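Local atomic coordinates of pyridine nucleotide-disulphide oxidoreductase dimerisation region (Escherichia coli BL21, PDB entry 6KYY), a protein that probably helps Escherichia coli resist reactive chlorine species, as a hypochlorous acid-induced flavoprotein disulfide reductase that carries FAD and binds copper(II). Residues G166-L171 and S189-L194; K23-T28 and D312-V317; P373-M378 and P434-S439. All blocks are in the same frame, centred on the assembly; numbering follows the deposited sequence.

Interaction 1. Residues G166-L171 and S189-L194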
ATOM      1  N   GLY B 166      18.994  25.394   6.127  1.00 44.94           N
ATOM      2  CA  GLY B 166      18.787  25.160   7.546  1.00 31.64           C
ATOM      3  C   GLY B 166      17.418  25.591   8.030  1.00 28.99           C
ATOM      4  O   GLY B 166      16.907  25.054   9.015  1.00 39.19           O
ATOM      5  N   HIS B 167      16.805  26.559   7.350  1.00 33.43           N
ATOM      6  CA  HIS B 167      15.466  27.026   7.690  1.00 35.09           C
ATOM      7  C   HIS B 167      14.715  27.313   6.400  1.00 40.22           C
ATOM      8  O   HIS B 167      15.099  28.211   5.644  1.00 32.28           O
ATOM      9  CB  HIS B 167      15.518  28.275   8.574  1.00 41.48           C
ATOM     10  CG  HIS B 167      14.188  28.677   9.131  1.00 41.34           C
ATOM     11  ND1 HIS B 167      14.022  29.781   9.939  1.00 41.57           N
ATOM     12  CD2 HIS B 167      12.960  28.123   8.995  1.00 24.12           C
ATOM     13  CE1 HIS B 167      12.750  29.890  10.278  1.00 48.14           C
ATOM     14  NE2 HIS B 167      12.084  28.896   9.718  1.00 31.21           N
ATOM     15  N   LEU B 168      13.649  26.558   6.156  1.00 50.67           N
ATOM     16  CA  LEU B 168      12.862  26.661   4.933  1.00 28.86           C
ATOM     17  C   LEU B 168      11.517  27.296   5.263  1.00 37.06           C
ATOM     18  O   LEU B 168      10.786  26.797   6.126  1.00 30.25           O
ATOM     19  CB  LEU B 168      12.678  25.282   4.297  1.00 35.63           C
ATOM     20  CG  LEU B 168      11.969  25.136   2.946  1.00 31.93           C
ATOM     21  CD1 LEU B 168      10.480  24.925   3.142  1.00 30.41           C
ATOM     22  CD2 LEU B 168      12.235  26.326   2.030  1.00 36.23           C
ATOM     23  N   GLY B 169      11.197  28.389   4.578  1.00 32.54           N
ATOM     24  CA  GLY B 169       9.922  29.067   4.745  1.00 25.76           C
ATOM     25  C   GLY B 169       8.984  28.745   3.595  1.00 25.27           C
ATOM     26  O   GLY B 169       9.411  28.624   2.446  1.00 33.82           O
ATOM     27  N   ILE B 170       7.701  28.608   3.917  1.00 25.45           N
ATOM     28  CA  ILE B 170       6.671  28.268   2.943  1.00 37.10           C
ATOM     29  C   ILE B 170       5.581  29.326   2.999  1.00 26.13           C
ATOM     30  O   ILE B 170       5.058  29.630   4.077  1.00 35.21           O
ATOM     31  CB  ILE B 170       6.080  26.871   3.199  1.00 26.42           C
ATOM     32  CG1 ILE B 170       7.138  25.794   2.973  1.00 30.00           C
ATOM     33  CG2 ILE B 170       4.860  26.633   2.317  1.00 25.10           C
ATOM     34  CD1 ILE B 170       6.579  24.411   2.754  1.00 17.45           C
ATOM     35  N   LEU B 171       5.240  29.881   1.841  1.00 28.97           N
ATOM     36  CA  LEU B 171       4.108  30.793   1.708  1.00 25.33           C
ATOM     37  C   LEU B 171       2.954  29.995   1.112  1.00 26.52           C
ATOM     38  O   LEU B 171       2.885  29.788  -0.102  1.00 27.68           O
ATOM     39  CB  LEU B 171       4.472  32.000   0.850  1.00 23.38           C
ATOM     40  CG  LEU B 171       4.839  33.257   1.641  1.00 36.85           C
ATOM     41  CD1 LEU B 171       4.876  34.478   0.737  1.00 44.00           C
ATOM     42  CD2 LEU B 171       3.866  33.468   2.793  1.00 34.40           C
ATOM     43  N   SER B 189      15.545  19.946   8.301  1.00 41.09           N
ATOM     44  CA  SER B 189      15.386  21.387   8.169  1.00 34.02           C
ATOM     45  C   SER B 189      14.254  21.887   9.058  1.00 35.75           C
ATOM     46  O   SER B 189      13.232  21.213   9.220  1.00 43.37           O
ATOM     47  CB  SER B 189      15.109  21.766   6.712  1.00 33.50           C
ATOM     48  OG  SER B 189      14.443  23.012   6.623  1.00 45.05           O
ATOM     49  N   LYS B 190      14.447  23.068   9.640  1.00 27.95           N
ATOM     50  CA  LYS B 190      13.359  23.756  10.319  1.00 28.13           C
ATOM     51  C   LYS B 190      12.457  24.414   9.284  1.00 36.58           C
ATOM     52  O   LYS B 190      12.933  25.037   8.329  1.00 26.97           O
ATOM     53  CB  LYS B 190      13.896  24.803  11.296  1.00 16.53           C
ATOM     54  CG  LYS B 190      12.839  25.334  12.259  1.00 25.37           C
ATOM     55  CD  LYS B 190      13.287  26.607  12.966  1.00 40.41           C
ATOM     56  CE  LYS B 190      12.117  27.272  13.685  1.00 55.82           C
ATOM     57  NZ  LYS B 190      12.558  28.281  14.690  1.00 20.47           N
ATOM     58  N   VAL B 191      11.149  24.261   9.466  1.00 27.53           N
ATOM     59  CA  VAL B 191      10.162  24.725   8.500  1.00 37.26           C
ATOM     60  C   VAL B 191       9.188  25.668   9.192  1.00 25.94           C
ATOM     61  O   VAL B 191       8.852  25.481  10.367  1.00 21.17           O
ATOM     62  CB  VAL B 191       9.408  23.547   7.845  1.00 35.27           C
ATOM     63  CG1 VAL B 191       8.708  24.005   6.575  1.00 28.98           C
ATOM     64  CG2 VAL B 191      10.365  22.402   7.542  1.00 24.49           C
ATOM     65  N   THR B 192       8.738  26.685   8.456  1.00 22.08           N
ATOM     66  CA  THR B 192       7.738  27.637   8.940  1.00 34.27           C
ATOM     67  C   THR B 192       6.760  27.895   7.798  1.00 29.37           C
ATOM     68  O   THR B 192       7.085  28.614   6.848  1.00 32.60           O
ATOM     69  CB  THR B 192       8.384  28.934   9.417  1.00 19.21           C
ATOM     70  OG1 THR B 192       9.269  28.657  10.510  1.00 29.68           O
ATOM     71  CG2 THR B 192       7.319  29.920   9.874  1.00 30.95           C
ATOM     72  N   ILE B 193       5.570  27.306   7.887  1.00 33.25           N
ATOM     73  CA  ILE B 193       4.527  27.481   6.882  1.00 29.68           C
ATOM     74  C   ILE B 193       3.596  28.594   7.342  1.00 28.62           C
ATOM     75  O   ILE B 193       3.156  28.612   8.499  1.00 41.72           O
ATOM     76  CB  ILE B 193       3.754  26.173   6.635  1.00 23.71           C
ATOM     77  CG1 ILE B 193       3.281  25.550   7.950  1.00 33.76           C
ATOM     78  CG2 ILE B 193       4.621  25.176   5.886  1.00 47.16           C
ATOM     79  CD1 ILE B 193       2.774  24.128   7.798  1.00 42.85           C
ATOM     80  N   LEU B 194       3.305  29.530   6.442  1.00 33.17           N
ATOM     81  CA  LEU B 194       2.475  30.689   6.741  1.00 36.69           C
ATOM     82  C   LEU B 194       1.206  30.616   5.906  1.00 27.84           C
ATOM     83  O   LEU B 194       1.267  30.652   4.673  1.00 34.79           O
ATOM     84  CB  LEU B 194       3.232  31.989   6.467  1.00 35.74           C
ATOM     85  CG  LEU B 194       4.657  32.040   7.026  1.00 36.18           C
ATOM     86  CD1 LEU B 194       5.493  33.078   6.293  1.00 41.39           C
ATOM     87  CD2 LEU B 194       4.641  32.315   8.524  1.00 42.31           C
TER
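Two neighbouring parallel strands of a beta-alpha-beta crossover meet here, His167 pairing with Lys190 at one end and Leu171 with Leu194 at the other, with helix 175-186 as the connection between them. Only the even-numbered residues of strand 167-171 turn their N-H and C=O groups to strand 190-194: Leu168 N donates to Lys190 O (2.7 Å), Thr192 N to Leu168 O (3.1 Å), and Ile170 bonds alike to Thr192 and Leu194. Gly169 and Leu171 bond instead to strand 252-255, on the other flank.

Alternation sorts the side chains. On the helix side, beta-branched and leucine side chains suit the buried sheet face: Ile170 CB rests on Ile193 CG2 (3.5 Å), and Leu168 CD1 on Val191 CG1 (4.0 Å), while Ala181 and Ala185 of helix 175-186 cover Ile193 and Val191. On the reverse side, His167 CG stands anti to its backbone N (chi1 -171°), reaching diagonally past its pairing partner. Its NE2 shares a hydrogen bond with Thr192 OG1 (2.9 Å), which lies in the ring plane. Above one ring face, the extended chain of Lys190 makes a CH-pi contact through CD, 4.2 Å from the centroid. Farther along, Leu171 CD2 packs against Leu194 CD1. Parallel strands joined by a covering helix after a glycine-rich turn are the hallmark of a Rossmann-type fold, here consistent with the nucleotide-binding domain of this reductase family.

Interaction 2. Residues K23-T28 and D312-V317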
ATOM      1  N   LYS B  23      -0.496  12.851 -23.824  1.00 23.12           N
ATOM      2  CA  LYS B  23       0.476  11.816 -24.151  1.00 19.16           C
ATOM      3  C   LYS B  23      -0.159  10.433 -24.188  1.00 14.93           C
ATOM      4  O   LYS B  23       0.367   9.544 -24.861  1.00 13.51           O
ATOM      5  CB  LYS B  23       1.641  11.844 -23.158  1.00 17.85           C
ATOM      6  CG  LYS B  23       1.437  11.028 -21.892  1.00 15.22           C
ATOM      7  CD  LYS B  23       2.504  11.372 -20.865  1.00 25.79           C
ATOM      8  CE  LYS B  23       2.376  10.526 -19.611  1.00 19.79           C
ATOM      9  NZ  LYS B  23       3.592  10.638 -18.760  1.00 19.97           N
ATOM     10  N   THR B  24      -1.280  10.233 -23.492  1.00 18.53           N
ATOM     11  CA  THR B  24      -1.993   8.964 -23.585  1.00 21.33           C
ATOM     12  C   THR B  24      -2.884   8.922 -24.820  1.00 25.55           C
ATOM     13  O   THR B  24      -2.999   7.878 -25.472  1.00 17.09           O
ATOM     14  CB  THR B  24      -2.824   8.730 -22.324  1.00 12.18           C
ATOM     15  OG1 THR B  24      -2.041   9.045 -21.167  1.00 16.00           O
ATOM     16  CG2 THR B  24      -3.276   7.278 -22.245  1.00  5.53           C
ATOM     17  N   LEU B  25      -3.522  10.047 -25.151  1.00 30.13           N
ATOM     18  CA  LEU B  25      -4.343  10.107 -26.355  1.00 15.38           C
ATOM     19  C   LEU B  25      -3.493   9.957 -27.609  1.00 20.92           C
ATOM     20  O   LEU B  25      -3.912   9.309 -28.575  1.00 24.00           O
ATOM     21  CB  LEU B  25      -5.123  11.420 -26.389  1.00  9.35           C
ATOM     22  CG  LEU B  25      -6.190  11.546 -27.476  1.00  8.74           C
ATOM     23  CD1 LEU B  25      -7.200  10.419 -27.357  1.00 12.90           C
ATOM     24  CD2 LEU B  25      -6.876  12.900 -27.397  1.00  9.97           C
ATOM     25  N   ALA B  26      -2.294  10.547 -27.609  1.00 22.58           N
ATOM     26  CA  ALA B  26      -1.423  10.463 -28.777  1.00 14.66           C
ATOM     27  C   ALA B  26      -1.054   9.019 -29.093  1.00 21.79           C
ATOM     28  O   ALA B  26      -1.026   8.623 -30.264  1.00 26.13           O
ATOM     29  CB  ALA B  26      -0.163  11.298 -28.552  1.00  9.16           C
ATOM     30  N   VAL B  27      -0.773   8.216 -28.065  1.00 22.24           N
ATOM     31  CA  VAL B  27      -0.415   6.820 -28.297  1.00 27.07           C
ATOM     32  C   VAL B  27      -1.630   6.021 -28.750  1.00 21.88           C
ATOM     33  O   VAL B  27      -1.515   5.113 -29.583  1.00 34.15           O
ATOM     34  CB  VAL B  27       0.228   6.209 -27.038  1.00 14.52           C
ATOM     35  CG1 VAL B  27       0.902   4.892 -27.376  1.00 13.32           C
ATOM     36  CG2 VAL B  27       1.247   7.161 -26.458  1.00 27.89           C
ATOM     37  N   THR B  28      -2.811   6.338 -28.214  1.00 33.14           N
ATOM     38  CA  THR B  28      -4.005   5.580 -28.566  1.00 36.74           C
ATOM     39  C   THR B  28      -4.525   5.932 -29.954  1.00 24.12           C
ATOM     40  O   THR B  28      -5.099   5.073 -30.631  1.00 16.70           O
ATOM     41  CB  THR B  28      -5.104   5.807 -27.526  1.00 28.54           C
ATOM     42  OG1 THR B  28      -4.514   5.939 -26.227  1.00 46.35           O
ATOM     43  CG2 THR B  28      -6.076   4.636 -27.517  1.00 49.71           C
ATOM     44  N   ASP B 312      -8.561  10.293 -16.479  1.00 12.67           N
ATOM     45  CA  ASP B 312      -9.971  10.062 -16.770  1.00 14.58           C
ATOM     46  C   ASP B 312     -10.457  10.959 -17.898  1.00 16.19           C
ATOM     47  O   ASP B 312     -11.375  10.584 -18.636  1.00 21.61           O
ATOM     48  CB  ASP B 312     -10.816  10.286 -15.517  1.00 13.00           C
ATOM     49  CG  ASP B 312     -12.233   9.777 -15.675  1.00 12.09           C
ATOM     50  OD1 ASP B 312     -12.400   8.571 -15.953  1.00  6.07           O
ATOM     51  OD2 ASP B 312     -13.177  10.582 -15.526  1.00 13.47           O
ATOM     52  N   ASP B 313      -9.856  12.143 -18.047  1.00 18.44           N
ATOM     53  CA  ASP B 313     -10.193  13.008 -19.171  1.00 15.12           C
ATOM     54  C   ASP B 313      -9.858  12.337 -20.497  1.00 23.82           C
ATOM     55  O   ASP B 313     -10.635  12.416 -21.456  1.00 18.32           O
ATOM     56  CB  ASP B 313      -9.461  14.343 -19.045  1.00 15.49           C
ATOM     57  CG  ASP B 313     -10.077  15.249 -18.000  1.00 19.90           C
ATOM     58  OD1 ASP B 313      -9.368  16.149 -17.503  1.00 17.76           O
ATOM     59  OD2 ASP B 313     -11.268  15.061 -17.673  1.00  7.48           O
ATOM     60  N   TYR B 314      -8.702  11.672 -20.568  1.00 21.19           N
ATOM     61  CA  TYR B 314      -8.373  10.887 -21.753  1.00 20.96           C
ATOM     62  C   TYR B 314      -9.427   9.818 -22.008  1.00 24.37           C
ATOM     63  O   TYR B 314      -9.779   9.544 -23.161  1.00 19.47           O
ATOM     64  CB  TYR B 314      -6.991  10.249 -21.595  1.00 20.74           C
ATOM     65  CG  TYR B 314      -6.840   8.927 -22.319  1.00 23.86           C
ATOM     66  CD1 TYR B 314      -6.520   8.886 -23.670  1.00 17.73           C
ATOM     67  CD2 TYR B 314      -7.017   7.720 -21.651  1.00 19.71           C
ATOM     68  CE1 TYR B 314      -6.384   7.681 -24.334  1.00 24.25           C
ATOM     69  CE2 TYR B 314      -6.885   6.513 -22.308  1.00 21.47           C
ATOM     70  CZ  TYR B 314      -6.566   6.499 -23.650  1.00 27.04           C
ATOM     71  OH  TYR B 314      -6.431   5.298 -24.307  1.00 20.20           O
ATOM     72  N   ARG B 315      -9.943   9.205 -20.939  1.00 31.26           N
ATOM     73  CA  ARG B 315     -10.961   8.173 -21.096  1.00 19.44           C
ATOM     74  C   ARG B 315     -12.241   8.747 -21.689  1.00 10.00           C
ATOM     75  O   ARG B 315     -12.901   8.093 -22.504  1.00 14.21           O
ATOM     76  CB  ARG B 315     -11.243   7.507 -19.750  1.00 24.57           C
ATOM     77  CG  ARG B 315     -10.057   6.751 -19.175  1.00 15.05           C
ATOM     78  CD  ARG B 315     -10.508   5.565 -18.339  1.00  8.80           C
ATOM     79  NE  ARG B 315      -9.471   5.137 -17.405  1.00 27.28           N
ATOM     80  CZ  ARG B 315      -9.525   5.326 -16.091  1.00 28.19           C
ATOM     81  NH1 ARG B 315     -10.571   5.938 -15.549  1.00 17.19           N
ATOM     82  NH2 ARG B 315      -8.534   4.904 -15.318  1.00 16.54           N
ATOM     83  N   ILE B 316     -12.607   9.969 -21.294  1.00  9.53           N
ATOM     84  CA  ILE B 316     -13.788  10.611 -21.864  1.00  9.84           C
ATOM     85  C   ILE B 316     -13.618  10.791 -23.367  1.00 10.10           C
ATOM     86  O   ILE B 316     -14.469  10.374 -24.161  1.00 10.33           O
ATOM     87  CB  ILE B 316     -14.064  11.959 -21.172  1.00 17.07           C
ATOM     88  CG1 ILE B 316     -14.104  11.801 -19.650  1.00  9.01           C
ATOM     89  CG2 ILE B 316     -15.362  12.565 -21.686  1.00 12.84           C
ATOM     90  CD1 ILE B 316     -15.075  10.762 -19.170  1.00 12.57           C
ATOM     91  N   VAL B 317     -12.509  11.410 -23.779  1.00 11.52           N
ATOM     92  CA  VAL B 317     -12.327  11.727 -25.191  1.00  8.38           C
ATOM     93  C   VAL B 317     -12.033  10.471 -26.005  1.00 13.59           C
ATOM     94  O   VAL B 317     -12.404  10.391 -27.182  1.00 20.02           O
ATOM     95  CB  VAL B 317     -11.228  12.794 -25.367  1.00  9.99           C
ATOM     96  CG1 VAL B 317     -11.502  13.988 -24.466  1.00 18.19           C
ATOM     97  CG2 VAL B 317      -9.850  12.215 -25.086  1.00 28.06           C
TER
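Thr28 OG1 is bonded from both directions: it accepts the hydroxyl of Tyr314, OH to OG1 2.8 Å, and donates its own hydrogen to Thr24 O, 2.6 Å from OG1. That carbonyl also takes the ordinary helical bond from Thr28 N, the two donors approaching from opposite faces of its plane. Threonine suits the site because its hydroxyl can accept and donate at once, fixing the rotation about its CA-CB bond and giving the tyrosine a fixed target.

The Tyr314 ring lies between the helices with one face against Thr24, whose CG2, anti to the backbone N, sits over the centre of that face and makes a CH-pi contact, 3.5 Å from the centroid and 6° off the ring normal. The threonine's other branch, OG1, is turned back to Lys20 O, so methyl and hydroxyl serve different partners.

Helix 20-31 is the first helix of the FAD-binding Rossmann unit, following its glycine-rich turn, and the side chain of Thr24 is about 8 Å from the bound FAD. Helix 307-321 runs alongside it, the segments' axes 9.7 Å apart and inclined by 37°. At the ring's edge, in plane, sits Leu25 CB, 4.0 Å from Tyr314 CD1. Farther out on the same leucine, CD2 meets Val317 CG2 at 3.8 Å, an apolar contact between two buried residues. On helix 307-321, Asp312 and Asp313 form salt bridges with Arg332, while Arg315 NH2 bonds to Gln429 O of the second subunit.

Interaction 3. Residues P373-M378 and P434-S439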
ATOM      1  N   PRO B 373      -1.133  -3.055  14.357  1.00 14.84           N
ATOM      2  CA  PRO B 373       0.182  -3.679  14.575  1.00 14.14           C
ATOM      3  C   PRO B 373       1.142  -3.522  13.409  1.00 22.17           C
ATOM      4  O   PRO B 373       2.360  -3.504  13.627  1.00 32.45           O
ATOM      5  CB  PRO B 373      -0.171  -5.153  14.819  1.00 15.46           C
ATOM      6  CG  PRO B 373      -1.583  -5.126  15.309  1.00 16.06           C
ATOM      7  CD  PRO B 373      -2.238  -4.009  14.549  1.00 18.89           C
ATOM      8  N   ARG B 374       0.640  -3.405  12.178  1.00 34.87           N
ATOM      9  CA  ARG B 374       1.535  -3.230  11.039  1.00 15.98           C
ATOM     10  C   ARG B 374       2.198  -1.858  11.051  1.00 19.99           C
ATOM     11  O   ARG B 374       3.321  -1.708  10.558  1.00 20.89           O
ATOM     12  CB  ARG B 374       0.772  -3.448   9.733  1.00 16.32           C
ATOM     13  CG  ARG B 374       1.611  -3.254   8.483  1.00 18.60           C
ATOM     14  CD  ARG B 374       2.389  -4.514   8.127  1.00 26.85           C
ATOM     15  NE  ARG B 374       3.682  -4.228   7.506  1.00 24.14           N
ATOM     16  CZ  ARG B 374       3.839  -3.640   6.323  1.00 19.42           C
ATOM     17  NH1 ARG B 374       5.057  -3.427   5.847  1.00 28.86           N
ATOM     18  NH2 ARG B 374       2.785  -3.264   5.613  1.00 23.08           N
ATOM     19  N   ALA B 375       1.526  -0.847  11.608  1.00 27.31           N
ATOM     20  CA  ALA B 375       2.158   0.458  11.758  1.00 10.62           C
ATOM     21  C   ALA B 375       3.334   0.397  12.723  1.00 14.38           C
ATOM     22  O   ALA B 375       4.320   1.121  12.544  1.00 20.51           O
ATOM     23  CB  ALA B 375       1.137   1.490  12.227  1.00 15.54           C
ATOM     24  N   ARG B 376       3.248  -0.452  13.748  1.00 13.90           N
ATOM     25  CA  ARG B 376       4.395  -0.672  14.623  1.00 25.95           C
ATOM     26  C   ARG B 376       5.484  -1.472  13.920  1.00 27.10           C
ATOM     27  O   ARG B 376       6.674  -1.268  14.189  1.00 24.33           O
ATOM     28  CB  ARG B 376       3.956  -1.385  15.899  1.00 13.04           C
ATOM     29  CG  ARG B 376       4.492  -0.759  17.169  1.00 20.16           C
ATOM     30  CD  ARG B 376       3.688  -1.208  18.373  1.00 29.39           C
ATOM     31  NE  ARG B 376       2.559  -0.321  18.634  1.00 11.99           N
ATOM     32  CZ  ARG B 376       2.648   0.821  19.306  1.00 21.24           C
ATOM     33  NH1 ARG B 376       3.815   1.219  19.794  1.00 15.76           N
ATOM     34  NH2 ARG B 376       1.566   1.564  19.498  1.00 23.20           N
ATOM     35  N   VAL B 377       5.097  -2.383  13.025  1.00 15.17           N
ATOM     36  CA  VAL B 377       6.064  -3.147  12.247  1.00 12.43           C
ATOM     37  C   VAL B 377       6.919  -2.232  11.377  1.00 22.38           C
ATOM     38  O   VAL B 377       8.057  -2.579  11.041  1.00 33.01           O
ATOM     39  CB  VAL B 377       5.316  -4.213  11.409  1.00 18.62           C
ATOM     40  CG1 VAL B 377       6.239  -4.893  10.412  1.00 11.30           C
ATOM     41  CG2 VAL B 377       4.676  -5.249  12.321  1.00 28.09           C
ATOM     42  N   MET B 378       6.415  -1.047  11.033  1.00 19.97           N
ATOM     43  CA  MET B 378       7.117  -0.119  10.157  1.00 16.99           C
ATOM     44  C   MET B 378       7.686   1.087  10.897  1.00 20.81           C
ATOM     45  O   MET B 378       8.157   2.029  10.250  1.00 21.63           O
ATOM     46  CB  MET B 378       6.187   0.344   9.035  1.00  7.72           C
ATOM     47  CG  MET B 378       5.615  -0.794   8.211  1.00 18.76           C
ATOM     48  SD  MET B 378       5.059  -0.266   6.582  1.00 21.64           S
ATOM     49  CE  MET B 378       3.338   0.087   6.917  1.00 18.74           C
ATOM     50  N   PRO B 434       0.678  -9.396   8.007  1.00 20.83           N
ATOM     51  CA  PRO B 434       0.290  -8.092   8.555  1.00 24.51           C
ATOM     52  C   PRO B 434       0.155  -7.032   7.469  1.00 23.41           C
ATOM     53  O   PRO B 434       0.992  -6.967   6.567  1.00 24.75           O
ATOM     54  CB  PRO B 434       1.443  -7.744   9.510  1.00 30.64           C
ATOM     55  CG  PRO B 434       2.348  -8.952   9.534  1.00 26.91           C
ATOM     56  CD  PRO B 434       2.095  -9.690   8.264  1.00 19.00           C
ATOM     57  N   SER B 435      -0.890  -6.214   7.558  1.00 27.12           N
ATOM     58  CA  SER B 435      -1.151  -5.177   6.572  1.00 22.47           C
ATOM     59  C   SER B 435      -1.723  -3.953   7.268  1.00 14.94           C
ATOM     60  O   SER B 435      -2.086  -3.988   8.446  1.00 18.59           O
ATOM     61  CB  SER B 435      -2.115  -5.663   5.479  1.00 12.10           C
ATOM     62  OG  SER B 435      -3.452  -5.302   5.781  1.00 27.36           O
ATOM     63  N   MET B 436      -1.782  -2.855   6.521  1.00 14.44           N
ATOM     64  CA  MET B 436      -2.506  -1.675   6.966  1.00 23.97           C
ATOM     65  C   MET B 436      -3.944  -1.672   6.472  1.00 14.99           C
ATOM     66  O   MET B 436      -4.809  -1.054   7.103  1.00 30.68           O
ATOM     67  CB  MET B 436      -1.789  -0.408   6.495  1.00 17.56           C
ATOM     68  CG  MET B 436      -0.357  -0.291   6.967  1.00  9.63           C
ATOM     69  SD  MET B 436      -0.257  -0.147   8.756  1.00 26.79           S
ATOM     70  CE  MET B 436      -1.157   1.372   9.030  1.00 23.68           C
ATOM     71  N   SER B 437      -4.216  -2.361   5.362  1.00 11.86           N
ATOM     72  CA  SER B 437      -5.586  -2.477   4.877  1.00 14.11           C
ATOM     73  C   SER B 437      -6.433  -3.343   5.798  1.00 13.05           C
ATOM     74  O   SER B 437      -7.651  -3.151   5.881  1.00 17.00           O
ATOM     75  CB  SER B 437      -5.594  -3.047   3.458  1.00 23.35           C
ATOM     76  OG  SER B 437      -4.582  -2.453   2.662  1.00 37.87           O
ATOM     77  N   GLU B 438      -5.808  -4.296   6.495  1.00 13.16           N
ATOM     78  CA  GLU B 438      -6.547  -5.171   7.397  1.00 19.30           C
ATOM     79  C   GLU B 438      -7.141  -4.419   8.577  1.00 14.31           C
ATOM     80  O   GLU B 438      -8.128  -4.883   9.157  1.00 23.27           O
ATOM     81  CB  GLU B 438      -5.642  -6.292   7.908  1.00 19.63           C
ATOM     82  CG  GLU B 438      -4.582  -5.817   8.883  1.00 10.97           C
ATOM     83  CD  GLU B 438      -4.035  -6.929   9.744  1.00 15.48           C
ATOM     84  OE1 GLU B 438      -4.820  -7.810  10.153  1.00 23.79           O
ATOM     85  OE2 GLU B 438      -2.816  -6.923  10.016  1.00 21.28           O
ATOM     86  N   SER B 439      -6.568  -3.271   8.946  1.00 10.41           N
ATOM     87  CA  SER B 439      -7.107  -2.501  10.060  1.00 20.14           C
ATOM     88  C   SER B 439      -8.524  -2.019   9.788  1.00 28.44           C
ATOM     89  O   SER B 439      -9.228  -1.640  10.730  1.00 32.68           O
ATOM     90  CB  SER B 439      -6.198  -1.313  10.370  1.00 17.12           C
ATOM     91  OG  SER B 439      -6.008  -0.502   9.226  1.00 17.52           O
TER
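Arg374 leaves its helix with CG anti to the backbone N (chi1 179°) and then turns sharply at chi2 (84°), a bend that lays its aliphatic part along the backbone of Pro434 and Ser435. Met436 answers by folding on itself, all three of its torsions near -60°, which brings its sulfur back toward helix 373-377. The two side chains cross at about a right angle, Arg374 CB lying 3.6 Å from Met436 SD. Arginine suits the place for its long flexible chain: CD packs on Pro434 CB (3.6 Å) and also lies beside Pro434 O, while the guanidinium has Ser435 CA near its plane at one edge and Met378 SD over one face, toward the rim.

Methionine is equally apt opposite, since its pliable thioether can follow the uneven surface where helix and loop meet. Met436 CE touches Ala375 CB at 3.9 Å, the short alanine side chain letting the methyl come close to the helix, and Met378 CE meets Met436 CG at 3.7 Å.

The loop braces itself. Ser435 OG accepts from Glu438 N (2.7 Å), an ST motif, while Ser435 N gives an almost straight bond to Glu438 OE2. The same OE2 is hydrogen-bonded to ND1 of His433, probably the catalytic proton acceptor, whose peptide bond to Pro434 is cis. From the second subunit, Glu408 takes Met436 N and Ser437 OG and forms a long, weak ion pair with Arg374.

No hydrogen bond joins the two segments. The helix therefore meets the loop through van der Waals packing of carbon, sulfur and the carbonyl oxygens of Pro434 and Ser435, while the hydrogen bond from His433 to Glu438 probably helps to orient the histidine, consistent with the His-Glu pair of this disulfide reductase family.

The three contacts are well separated and none touches another: the centres of interactions 1 and 2 are about 39 Å apart, those of interactions 1 and 3 about 32 Å, and those of interactions 2 and 3 about 37 Å. Along the chain, interaction 1 is nested in the long loop closed by interaction 2, whose helices 20-31 and 307-321 bring together distant parts of the sequence. Interaction 1 belongs to the separate five-stranded parallel sheet inserted between them, on the opposite side of the chain's centre. Interaction 3 follows both, in the dimerisation domain. Interactions 2 and 3 both touch the second subunit; the three contacts thus sample the FAD-binding part, the inserted Rossmann-type unit and the dimerisation domain.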